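Local atomic coordinates of DNA endonuclease I-CvuI (Chlorella vulgaris, PDB entry 5A77), a protein that cuts DNA in the presence of magnesium as a LAGLIDADG homing endonuclease and probably takes part in intron homing. Residues G17-D22 against L45-S50; K62-G67 against S77-V82; V123-A128 against I145-V150. One frame throughout, in Å; residues are numbered along the deposited sequence.

Contacts 1 and 2 are adjoining parts of one antiparallel sheet and its helices, with centres 11 Å apart. Strands 45-50 and 77-82 are neighbours in that sheet, joined by probable hydrogen bonds such as L45 O to V81 N at 2.9 Å. Contact 1 supplies ligands to both magnesium ions, shared with the second subunit, and meets the cut DNA ends; contact 2 lies behind it, the F79 side chain being about 13 Å from a magnesium ion. Contact 3 joins two helices on the opposite side of the chain's centre, 27 Å from each of the others between centres and about 14 Å from contact 2 between nearest atoms. It touches a phosphate further along.

Contact 1: residues G17-D22 against L45-S50; sequences GFVDAD and LTVFQS. With MG (magnesium ion), chain G; MG (magnesium ion), chain H; nucleotides of chain D; nucleotides of chain F.
The F18 ring turns its edge to the strand: V47 CG1 lies in the ring plane, 3.7 Å from F18 CE2, and Q49 OE1 sits near that plane, 3.4 Å from F18 CZ. F48 is covered on both faces, by T46 CG2 near the rim of one and by C8 of DG1 of chain F over the centre of the other, 3.2 Å above the plane. With CG anti to the backbone N (chi1 -153°), F18 lays the CE2-CZ edge of its ring against V47 and Q49; the strand runs at 79° to the helix segment. Beside it V19 CG2 meets V47 CG2 at 3.8 Å; branched and aromatic side chains suit this buried seam between helix and sheet. The backbones are linked by a weak but nearly straight hydrogen bond, F48 N to D22 O at 3.3 Å (171°).

The helix belongs to the LAGLIDADG motif, here read as LAGFVDADG. Its mate in the second subunit packs alongside, F18 resting on G17 of that subunit, where a glycine lets the helices come close. At the end of the motif A21 O binds one magnesium at 2.3 Å and D22 OD2 the other at 2.5 Å. The first ion also takes OP1 of DG1 of chain F and the second OP1 of DC14 of chain D; each is completed by another DNA phosphate and by D22 or A21, respectively, of the second subunit.

D22 is thus shared between metal and product: its other oxygen, OD1, accepts a hydrogen bond from O3' of DC14 of chain D at 2.8 Å. With the DNA cleaved, D22 OD1 holds the new 3' hydroxyl while one ion takes the new 5' phosphate of DG1 of chain F, consistent with metal-dependent phosphodiester cleavage at ion sites built jointly by both subunits.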
loop_
_atom_site.group_PDB
_atom_site.type_symbol
_atom_site.label_atom_id
_atom_site.label_comp_id
_atom_site.label_asym_id
_atom_site.label_seq_id
_atom_site.Cartn_x
_atom_site.Cartn_y
_atom_site.Cartn_z
ATOM N N GLY B 17 -5.170 6.054 -1.725
ATOM C CA GLY B 17 -4.996 5.059 -0.689
ATOM C C GLY B 17 -3.872 4.111 -1.048
ATOM O O GLY B 17 -3.063 3.739 -0.200
ATOM N N PHE B 18 -3.800 3.752 -2.324
ATOM C CA PHE B 18 -2.834 2.768 -2.789
ATOM C C PHE B 18 -1.421 3.342 -2.848
ATOM O O PHE B 18 -0.458 2.704 -2.408
ATOM C CB PHE B 18 -3.263 2.244 -4.157
ATOM C CG PHE B 18 -2.781 0.870 -4.456
ATOM C CD1 PHE B 18 -3.401 -0.238 -3.876
ATOM C CD2 PHE B 18 -1.730 0.666 -5.337
ATOM C CE1 PHE B 18 -2.972 -1.530 -4.170
ATOM C CE2 PHE B 18 -1.289 -0.625 -5.641
ATOM C CZ PHE B 18 -1.909 -1.725 -5.049
ATOM N N VAL B 19 -1.300 4.549 -3.390
ATOM C CA VAL B 19 -0.007 5.219 -3.479
ATOM C C VAL B 19 0.597 5.483 -2.079
ATOM O O VAL B 19 1.794 5.265 -1.866
ATOM C CB VAL B 19 -0.128 6.546 -4.269
ATOM C CG1 VAL B 19 1.176 7.325 -4.222
ATOM C CG2 VAL B 19 -0.527 6.257 -5.712
ATOM N N ASP B 20 -0.220 5.920 -1.119
ATOM C CA ASP B 20 0.287 6.150 0.241
ATOM C C ASP B 20 0.940 4.905 0.833
ATOM O O ASP B 20 1.799 5.010 1.709
ATOM C CB ASP B 20 -0.829 6.618 1.180
ATOM C CG ASP B 20 -0.990 8.112 1.185
ATOM O OD1 ASP B 20 0.001 8.812 0.909
ATOM O OD2 ASP B 20 -2.103 8.595 1.462
ATOM N N ALA B 21 0.528 3.729 0.359
ATOM C CA ALA B 21 1.035 2.480 0.909
ATOM C C ALA B 21 2.142 1.895 0.049
ATOM O O ALA B 21 3.193 1.534 0.559
ATOM C CB ALA B 21 -0.087 1.480 1.077
ATOM N N ASP B 22 1.909 1.795 -1.256
ATOM C CA ASP B 22 2.937 1.258 -2.155
ATOM C C ASP B 22 3.247 2.134 -3.340
ATOM O O ASP B 22 3.420 1.627 -4.444
ATOM C CB ASP B 22 2.545 -0.121 -2.662
ATOM C CG ASP B 22 2.848 -1.202 -1.658
ATOM O OD1 ASP B 22 3.722 -0.947 -0.791
ATOM O OD2 ASP B 22 2.213 -2.281 -1.726
ATOM N N LEU B 45 5.914 9.716 -10.279
ATOM C CA LEU B 45 5.082 8.895 -9.413
ATOM C C LEU B 45 5.183 7.455 -9.889
ATOM O O LEU B 45 4.941 7.173 -11.063
ATOM C CB LEU B 45 3.623 9.364 -9.428
ATOM C CG LEU B 45 2.610 8.583 -8.578
ATOM C CD1 LEU B 45 1.504 9.501 -8.121
ATOM C CD2 LEU B 45 2.007 7.423 -9.349
ATOM N N THR B 46 5.518 6.537 -8.988
ATOM C CA THR B 46 5.632 5.134 -9.381
ATOM C C THR B 46 4.860 4.248 -8.401
ATOM O O THR B 46 4.887 4.475 -7.198
ATOM C CB THR B 46 7.110 4.690 -9.445
ATOM O OG1 THR B 46 7.704 5.189 -10.652
ATOM C CG2 THR B 46 7.213 3.179 -9.480
ATOM N N VAL B 47 4.153 3.255 -8.924
ATOM C CA VAL B 47 3.417 2.303 -8.103
ATOM C C VAL B 47 3.938 0.887 -8.383
ATOM O O VAL B 47 4.119 0.498 -9.541
ATOM C CB VAL B 47 1.897 2.386 -8.374
ATOM C CG1 VAL B 47 1.175 1.205 -7.773
ATOM C CG2 VAL B 47 1.331 3.681 -7.838
ATOM N N PHE B 48 4.202 0.132 -7.318
ATOM C CA PHE B 48 4.772 -1.206 -7.446
ATOM C C PHE B 48 3.761 -2.299 -7.156
ATOM O O PHE B 48 2.962 -2.182 -6.233
ATOM C CB PHE B 48 5.963 -1.385 -6.508
ATOM C CG PHE B 48 7.005 -0.326 -6.645
ATOM C CD1 PHE B 48 7.997 -0.428 -7.610
ATOM C CD2 PHE B 48 7.005 0.772 -5.800
ATOM C CE1 PHE B 48 8.969 0.556 -7.724
ATOM C CE2 PHE B 48 7.962 1.744 -5.918
ATOM C CZ PHE B 48 8.944 1.637 -6.878
ATOM N N GLN B 49 3.800 -3.362 -7.949
ATOM C CA GLN B 49 3.027 -4.556 -7.645
ATOM C C GLN B 49 3.702 -5.776 -8.240
ATOM O O GLN B 49 4.424 -5.675 -9.236
ATOM C CB GLN B 49 1.588 -4.443 -8.158
ATOM C CG GLN B 49 0.589 -5.297 -7.331
ATOM C CD GLN B 49 0.571 -4.906 -5.848
ATOM O OE1 GLN B 49 0.737 -3.731 -5.504
ATOM N NE2 GLN B 49 0.392 -5.886 -4.970
ATOM N N SER B 50 3.482 -6.925 -7.609
ATOM C CA SER B 50 3.985 -8.189 -8.122
ATOM C C SER B 50 3.352 -8.443 -9.482
ATOM O O SER B 50 2.197 -8.076 -9.707
ATOM C CB SER B 50 3.688 -9.332 -7.139
ATOM O OG SER B 50 3.840 -10.604 -7.753
HETATM MG MG MG G . 4.165 0.589 2.393
HETATM MG MG MG H . 1.810 -4.647 -1.209
ATOM P P DC D 14 3.603 -6.293 -3.591
ATOM O OP1 DC D 14 2.477 -5.681 -2.842
ATOM O OP2 DC D 14 3.346 -7.154 -4.770
ATOM O "O5'" DC D 14 4.652 -5.154 -4.046
ATOM C "C5'" DC D 14 4.606 -3.854 -3.456
ATOM C "C4'" DC D 14 5.806 -3.599 -2.541
ATOM O "O4'" DC D 14 6.887 -4.535 -2.824
ATOM C "C3'" DC D 14 6.424 -2.197 -2.663
ATOM O "O3'" DC D 14 6.388 -1.523 -1.389
ATOM C "C2'" DC D 14 7.866 -2.472 -3.135
ATOM C "C1'" DC D 14 8.097 -3.867 -2.590
ATOM N N1 DC D 14 9.248 -4.645 -3.224
ATOM C C2 DC D 14 10.578 -4.322 -2.894
ATOM O O2 DC D 14 10.796 -3.389 -2.112
ATOM N N3 DC D 14 11.592 -5.044 -3.444
ATOM C C4 DC D 14 11.319 -6.052 -4.277
ATOM N N4 DC D 14 12.348 -6.737 -4.789
ATOM C C5 DC D 14 9.977 -6.404 -4.620
ATOM C C6 DC D 14 8.984 -5.684 -4.071
ATOM O OP3 DG F 1 7.321 3.267 1.115
ATOM P P DG F 1 6.234 2.738 0.249
ATOM O OP1 DG F 1 5.851 1.413 0.798
ATOM O OP2 DG F 1 5.203 3.794 0.123
ATOM O "O5'" DG F 1 6.804 2.526 -1.230
ATOM C "C5'" DG F 1 7.509 1.319 -1.581
ATOM C "C4'" DG F 1 8.999 1.564 -1.492
ATOM O "O4'" DG F 1 9.751 0.474 -2.085
ATOM C "C3'" DG F 1 9.471 2.826 -2.188
ATOM O "O3'" DG F 1 10.329 3.467 -1.323
ATOM C "C2'" DG F 1 10.212 2.297 -3.426
ATOM C "C1'" DG F 1 10.792 1.019 -2.870
ATOM N N9 DG F 1 11.171 0.013 -3.853
ATOM C C8 DG F 1 10.377 -0.539 -4.833
ATOM N N7 DG F 1 10.979 -1.478 -5.514
ATOM C C5 DG F 1 12.238 -1.567 -4.931
ATOM C C6 DG F 1 13.330 -2.405 -5.239
ATOM O O6 DG F 1 13.412 -3.259 -6.118
ATOM N N1 DG F 1 14.415 -2.169 -4.405
ATOM C C2 DG F 1 14.442 -1.247 -3.401
ATOM N N2 DG F 1 15.580 -1.171 -2.695
ATOM N N3 DG F 1 13.426 -0.452 -3.099
ATOM C C4 DG F 1 12.364 -0.665 -3.904
#

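Contact 2: residues K62-G67 against S77-V82; sequences KILGCG and SEFCVV. With nucleotides of chain C.
C66 O points at the edge of the F79 ring, lying in its plane 3.2 Å from F79 CE1, and beside it G67 and L64 hem the ring in. In this tight part G67 CA comes within 3.4 Å of C80 O and meets V81 CG2 at 4.1 Å; a CB at G67 would collide with F79 CE1, and at these backbone angles with the preceding carbonyl too, which suits glycine. L64 brings CD1 to within 3.8 Å of F79 CZ. F79 CG, anti to the backbone N (chi1 158°), carries the ring against L64 at the end of the helix. Here helix 55-64 stops and the chain turns into strand 68-71, which pairs antiparallel with 76-82 in the alpha-beta-beta-alpha-beta-beta-alpha LAGLIDADG fold. Replacing F79 with an alanine would probably open a gap beside L64 CD1 and leave C66 O and G67 CA without the ring they rest against. The outer side is looser: exposed G65 breaks the helix with its positive phi (89°), and C66 SG stays 4.8 Å from V81 CG1, its nearest approach to the strand. At the strand's far end V82 CG1 lies 3.4 Å from OP2 of DA4 of chain C.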
loop_
_atom_site.group_PDB
_atom_site.type_symbol
_atom_site.label_atom_id
_atom_site.label_comp_id
_atom_site.label_asym_id
_atom_site.label_seq_id
_atom_site.Cartn_x
_atom_site.Cartn_y
_atom_site.Cartn_z
ATOM N N LYS B 62 -5.410 3.227 -16.707
ATOM C CA LYS B 62 -6.672 3.572 -17.359
ATOM C C LYS B 62 -7.392 4.669 -16.596
ATOM O O LYS B 62 -7.897 5.619 -17.196
ATOM C CB LYS B 62 -7.581 2.344 -17.478
ATOM C CG LYS B 62 -8.912 2.629 -18.153
ATOM C CD LYS B 62 -9.541 1.351 -18.659
ATOM C CE LYS B 62 -10.734 1.617 -19.572
ATOM N NZ LYS B 62 -11.170 0.379 -20.289
ATOM N N ILE B 63 -7.436 4.524 -15.273
ATOM C CA ILE B 63 -8.035 5.522 -14.392
ATOM C C ILE B 63 -7.375 6.889 -14.567
ATOM O O ILE B 63 -8.049 7.921 -14.586
ATOM C CB ILE B 63 -7.929 5.094 -12.915
ATOM C CG1 ILE B 63 -8.938 3.989 -12.609
ATOM C CG2 ILE B 63 -8.157 6.280 -11.981
ATOM C CD1 ILE B 63 -9.000 3.626 -11.154
ATOM N N LEU B 64 -6.053 6.890 -14.710
ATOM C CA LEU B 64 -5.289 8.129 -14.773
ATOM C C LEU B 64 -5.215 8.689 -16.190
ATOM O O LEU B 64 -5.263 9.907 -16.378
ATOM C CB LEU B 64 -3.884 7.909 -14.224
ATOM C CG LEU B 64 -3.837 7.718 -12.713
ATOM C CD1 LEU B 64 -2.398 7.643 -12.234
ATOM C CD2 LEU B 64 -4.585 8.848 -12.021
ATOM N N GLY B 65 -5.091 7.797 -17.176
ATOM C CA GLY B 65 -5.033 8.194 -18.575
ATOM C C GLY B 65 -3.622 8.483 -19.050
ATOM O O GLY B 65 -3.412 9.039 -20.122
ATOM N N CYS B 66 -2.648 8.081 -18.246
ATOM C CA CYS B 66 -1.259 8.416 -18.499
ATOM C C CYS B 66 -0.379 7.320 -17.915
ATOM O O CYS B 66 -0.850 6.505 -17.126
ATOM C CB CYS B 66 -0.913 9.780 -17.875
ATOM S SG CYS B 66 0.170 10.776 -18.908
ATOM N N GLY B 67 0.892 7.295 -18.298
ATOM C CA GLY B 67 1.856 6.423 -17.652
ATOM C C GLY B 67 2.197 5.166 -18.422
ATOM O O GLY B 67 1.422 4.711 -19.258
ATOM N N SER B 77 6.031 -5.691 -11.290
ATOM C CA SER B 77 5.686 -4.718 -12.310
ATOM C C SER B 77 5.605 -3.332 -11.675
ATOM O O SER B 77 5.225 -3.179 -10.503
ATOM C CB SER B 77 4.373 -5.096 -12.997
ATOM O OG SER B 77 4.532 -6.293 -13.748
ATOM N N GLU B 78 6.008 -2.331 -12.444
ATOM C CA GLU B 78 5.910 -0.938 -12.041
ATOM C C GLU B 78 4.970 -0.218 -12.981
ATOM O O GLU B 78 5.000 -0.454 -14.180
ATOM C CB GLU B 78 7.278 -0.266 -12.056
ATOM C CG GLU B 78 8.322 -0.920 -11.169
ATOM C CD GLU B 78 9.571 -0.065 -11.006
ATOM O OE1 GLU B 78 9.518 1.141 -11.347
ATOM O OE2 GLU B 78 10.605 -0.592 -10.537
ATOM N N PHE B 79 4.106 0.625 -12.436
ATOM C CA PHE B 79 3.420 1.624 -13.244
ATOM C C PHE B 79 4.084 2.976 -12.986
ATOM O O PHE B 79 4.223 3.384 -11.840
ATOM C CB PHE B 79 1.929 1.697 -12.914
ATOM C CG PHE B 79 1.293 3.005 -13.311
ATOM C CD1 PHE B 79 0.752 3.166 -14.575
ATOM C CD2 PHE B 79 1.264 4.087 -12.428
ATOM C CE1 PHE B 79 0.178 4.372 -14.950
ATOM C CE2 PHE B 79 0.693 5.291 -12.795
ATOM C CZ PHE B 79 0.141 5.429 -14.059
ATOM N N CYS B 80 4.478 3.695 -14.026
ATOM C CA CYS B 80 5.208 4.932 -13.752
ATOM C C CYS B 80 4.806 6.143 -14.589
ATOM O O CYS B 80 4.666 6.055 -15.811
ATOM C CB CYS B 80 6.705 4.701 -13.921
ATOM S SG CYS B 80 7.631 6.179 -13.554
ATOM N N VAL B 81 4.620 7.272 -13.912
ATOM C CA VAL B 81 4.391 8.539 -14.588
ATOM C C VAL B 81 5.614 9.424 -14.416
ATOM O O VAL B 81 5.897 9.886 -13.305
ATOM C CB VAL B 81 3.145 9.272 -14.047
ATOM C CG1 VAL B 81 2.812 10.475 -14.919
ATOM C CG2 VAL B 81 1.969 8.339 -14.002
ATOM N N VAL B 82 6.344 9.642 -15.506
ATOM C CA VAL B 82 7.515 10.520 -15.489
ATOM C C VAL B 82 7.201 11.858 -16.143
ATOM O O VAL B 82 6.431 11.920 -17.106
ATOM C CB VAL B 82 8.718 9.895 -16.233
ATOM C CG1 VAL B 82 10.013 10.663 -15.941
ATOM C CG2 VAL B 82 8.867 8.436 -15.876
ATOM P P DA C 4 10.483 13.891 -18.768
ATOM O OP1 DA C 4 9.670 15.122 -18.712
ATOM O OP2 DA C 4 11.243 13.400 -17.593
ATOM O "O5'" DA C 4 9.494 12.730 -19.276
ATOM C "C5'" DA C 4 8.841 12.864 -20.553
ATOM C "C4'" DA C 4 8.935 11.580 -21.352
ATOM O "O4'" DA C 4 10.314 11.339 -21.707
ATOM C "C3'" DA C 4 8.462 10.321 -20.618
ATOM O "O3'" DA C 4 7.522 9.624 -21.414
ATOM C "C2'" DA C 4 9.743 9.505 -20.419
ATOM C "C1'" DA C 4 10.594 9.962 -21.583
ATOM N N9 DA C 4 12.026 9.831 -21.343
ATOM C C8 DA C 4 12.757 10.522 -20.425
ATOM N N7 DA C 4 14.030 10.226 -20.430
ATOM C C5 DA C 4 14.156 9.291 -21.434
ATOM C C6 DA C 4 15.271 8.597 -21.945
ATOM N N6 DA C 4 16.511 8.743 -21.467
ATOM N N1 DA C 4 15.059 7.729 -22.955
ATOM C C2 DA C 4 13.810 7.579 -23.432
ATOM N N3 DA C 4 12.681 8.186 -23.039
ATOM C C4 DA C 4 12.928 9.036 -22.018
#

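Contact 3: residues V123-A128 against I145-V150; sequences VLMEAA and ILAENV. With nucleotides of chain F.
The A147 methyl is the bump that fills the hollow between M125 and A128, one helical turn apart on the other helix. A147 CB lies 3.7 Å from M125 CE and 4.1 Å from A128 CB. In return the A128 methyl points at the ridge formed by A147 and V150, its CB reaching V150 CB at 4.5 Å. Small alanines suit this place because the backbones are close, the CA atoms of A128 and A147 being 5.1 Å apart. M125 wraps round A147 as a flexible thioether can: bent at its second and third torsions (chi2 67°), its chain brings CE also to 3.7 Å from A147 O, while M125 SD passes V150 CG1 at 4.4 Å. No hydrogen bond crosses between these segments, but the start of the second helix is fixed in other ways: N149 OD1 accepts from L146 N at 3.1 Å, and D132 of helix 121-135 accepts from A147 N. Just before helix 147-156, I145 N makes a weak hydrogen bond to a phosphate oxygen of DG4 of chain F. I29 of strand 23-31 touches A128, I145 and V150, seating the helix pair on the sheet, with Y39 of strand 39-50 beside I145 and V150.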
loop_
_atom_site.group_PDB
_atom_site.type_symbol
_atom_site.label_atom_id
_atom_site.label_comp_id
_atom_site.label_asym_id
_atom_site.label_seq_id
_atom_site.Cartn_x
_atom_site.Cartn_y
_atom_site.Cartn_z
ATOM N N VAL B 123 18.381 28.275 -11.889
ATOM C CA VAL B 123 17.051 27.679 -11.824
ATOM C C VAL B 123 17.175 26.169 -11.674
ATOM O O VAL B 123 16.405 25.540 -10.949
ATOM C CB VAL B 123 16.200 27.997 -13.065
ATOM C CG1 VAL B 123 14.985 27.031 -13.153
ATOM C CG2 VAL B 123 15.773 29.463 -13.063
ATOM N N LEU B 124 18.155 25.586 -12.352
ATOM C CA LEU B 124 18.448 24.177 -12.140
ATOM C C LEU B 124 18.876 23.960 -10.681
ATOM O O LEU B 124 18.611 22.907 -10.087
ATOM C CB LEU B 124 19.531 23.693 -13.103
ATOM C CG LEU B 124 19.931 22.224 -12.953
ATOM C CD1 LEU B 124 18.732 21.304 -13.080
ATOM C CD2 LEU B 124 21.003 21.838 -13.944
ATOM N N MET B 125 19.516 24.969 -10.101
ATOM C CA MET B 125 20.019 24.854 -8.743
ATOM C C MET B 125 18.918 24.878 -7.684
ATOM O O MET B 125 18.971 24.101 -6.733
ATOM C CB MET B 125 21.021 25.958 -8.440
ATOM C CG MET B 125 21.808 25.664 -7.190
ATOM S SD MET B 125 22.884 24.245 -7.440
ATOM C CE MET B 125 22.563 23.346 -5.922
ATOM N N GLU B 126 17.931 25.762 -7.830
ATOM C CA GLU B 126 16.799 25.746 -6.909
ATOM C C GLU B 126 16.043 24.410 -7.041
ATOM O O GLU B 126 15.475 23.907 -6.082
ATOM C CB GLU B 126 15.852 26.938 -7.141
ATOM C CG GLU B 126 16.499 28.156 -7.781
ATOM C CD GLU B 126 15.524 29.300 -8.112
ATOM O OE1 GLU B 126 14.379 29.034 -8.540
ATOM O OE2 GLU B 126 15.935 30.479 -8.013
ATOM N N ALA B 127 16.083 23.827 -8.236
ATOM C CA ALA B 127 15.394 22.577 -8.507
ATOM C C ALA B 127 16.114 21.379 -7.862
ATOM O O ALA B 127 15.464 20.497 -7.266
ATOM C CB ALA B 127 15.251 22.377 -9.992
ATOM N N ALA B 128 17.441 21.340 -7.978
ATOM C CA ALA B 128 18.223 20.263 -7.371
ATOM C C ALA B 128 18.101 20.270 -5.843
ATOM O O ALA B 128 17.983 19.216 -5.210
ATOM C CB ALA B 128 19.680 20.367 -7.782
ATOM N N ILE B 145 23.883 10.967 -5.391
ATOM C CA ILE B 145 23.919 12.202 -6.186
ATOM C C ILE B 145 23.072 13.371 -5.612
ATOM O O ILE B 145 21.844 13.395 -5.687
ATOM C CB ILE B 145 23.494 11.875 -7.643
ATOM C CG1 ILE B 145 23.797 13.014 -8.595
ATOM C CG2 ILE B 145 22.035 11.425 -7.748
ATOM C CD1 ILE B 145 23.899 12.494 -10.001
ATOM N N LEU B 146 23.739 14.348 -5.013
ATOM C CA LEU B 146 23.024 15.419 -4.322
ATOM C C LEU B 146 23.232 16.779 -4.985
ATOM O O LEU B 146 24.018 16.907 -5.935
ATOM C CB LEU B 146 23.461 15.485 -2.863
ATOM C CG LEU B 146 22.995 14.326 -1.983
ATOM C CD1 LEU B 146 24.170 13.819 -1.153
ATOM C CD2 LEU B 146 21.820 14.752 -1.105
ATOM N N ALA B 147 22.518 17.787 -4.488
ATOM C CA ALA B 147 22.633 19.140 -5.022
ATOM C C ALA B 147 24.076 19.627 -5.016
ATOM O O ALA B 147 24.519 20.233 -5.992
ATOM C CB ALA B 147 21.757 20.102 -4.246
ATOM N N GLU B 148 24.805 19.351 -3.932
ATOM C CA GLU B 148 26.199 19.795 -3.803
ATOM C C GLU B 148 27.056 19.335 -4.987
ATOM O O GLU B 148 28.023 20.007 -5.356
ATOM C CB GLU B 148 26.821 19.287 -2.497
ATOM C CG GLU B 148 27.186 20.362 -1.469
ATOM C CD GLU B 148 27.789 21.642 -2.068
ATOM O OE1 GLU B 148 28.911 21.600 -2.626
ATOM O OE2 GLU B 148 27.148 22.710 -1.946
ATOM N N ASN B 149 26.706 18.191 -5.576
ATOM C CA ASN B 149 27.409 17.719 -6.764
ATOM C C ASN B 149 27.100 18.617 -7.962
ATOM O O ASN B 149 28.013 19.099 -8.644
ATOM C CB ASN B 149 27.048 16.264 -7.076
ATOM C CG ASN B 149 27.419 15.318 -5.946
ATOM O OD1 ASN B 149 26.766 14.298 -5.732
ATOM N ND2 ASN B 149 28.466 15.660 -5.211
ATOM N N VAL B 150 25.813 18.856 -8.193
ATOM C CA VAL B 150 25.371 19.734 -9.266
ATOM C C VAL B 150 25.986 21.131 -9.137
ATOM O O VAL B 150 26.583 21.650 -10.096
ATOM C CB VAL B 150 23.836 19.839 -9.288
ATOM C CG1 VAL B 150 23.372 20.923 -10.228
ATOM C CG2 VAL B 150 23.254 18.523 -9.705
ATOM P P DG F 4 20.708 7.942 -7.408
ATOM O OP1 DG F 4 21.832 8.600 -6.711
ATOM O OP2 DG F 4 19.671 8.744 -8.096
ATOM O "O5'" DG F 4 21.411 6.984 -8.456
ATOM C "C5'" DG F 4 22.322 5.999 -8.000
ATOM C "C4'" DG F 4 22.598 5.031 -9.115
ATOM O "O4'" DG F 4 21.346 4.361 -9.462
ATOM C "C3'" DG F 4 23.107 5.708 -10.397
ATOM O "O3'" DG F 4 24.154 4.946 -11.003
ATOM C "C2'" DG F 4 21.874 5.761 -11.286
ATOM C "C1'" DG F 4 21.084 4.535 -10.845
ATOM N N9 DG F 4 19.655 4.725 -11.073
ATOM C C8 DG F 4 18.886 5.781 -10.647
ATOM N N7 DG F 4 17.652 5.719 -11.055
ATOM C C5 DG F 4 17.604 4.556 -11.814
ATOM C C6 DG F 4 16.535 3.981 -12.521
ATOM O O6 DG F 4 15.372 4.391 -12.609
ATOM N N1 DG F 4 16.911 2.808 -13.171
ATOM C C2 DG F 4 18.173 2.267 -13.140
ATOM N N2 DG F 4 18.355 1.134 -13.831
ATOM N N3 DG F 4 19.187 2.800 -12.476
ATOM C C4 DG F 4 18.831 3.942 -11.847
#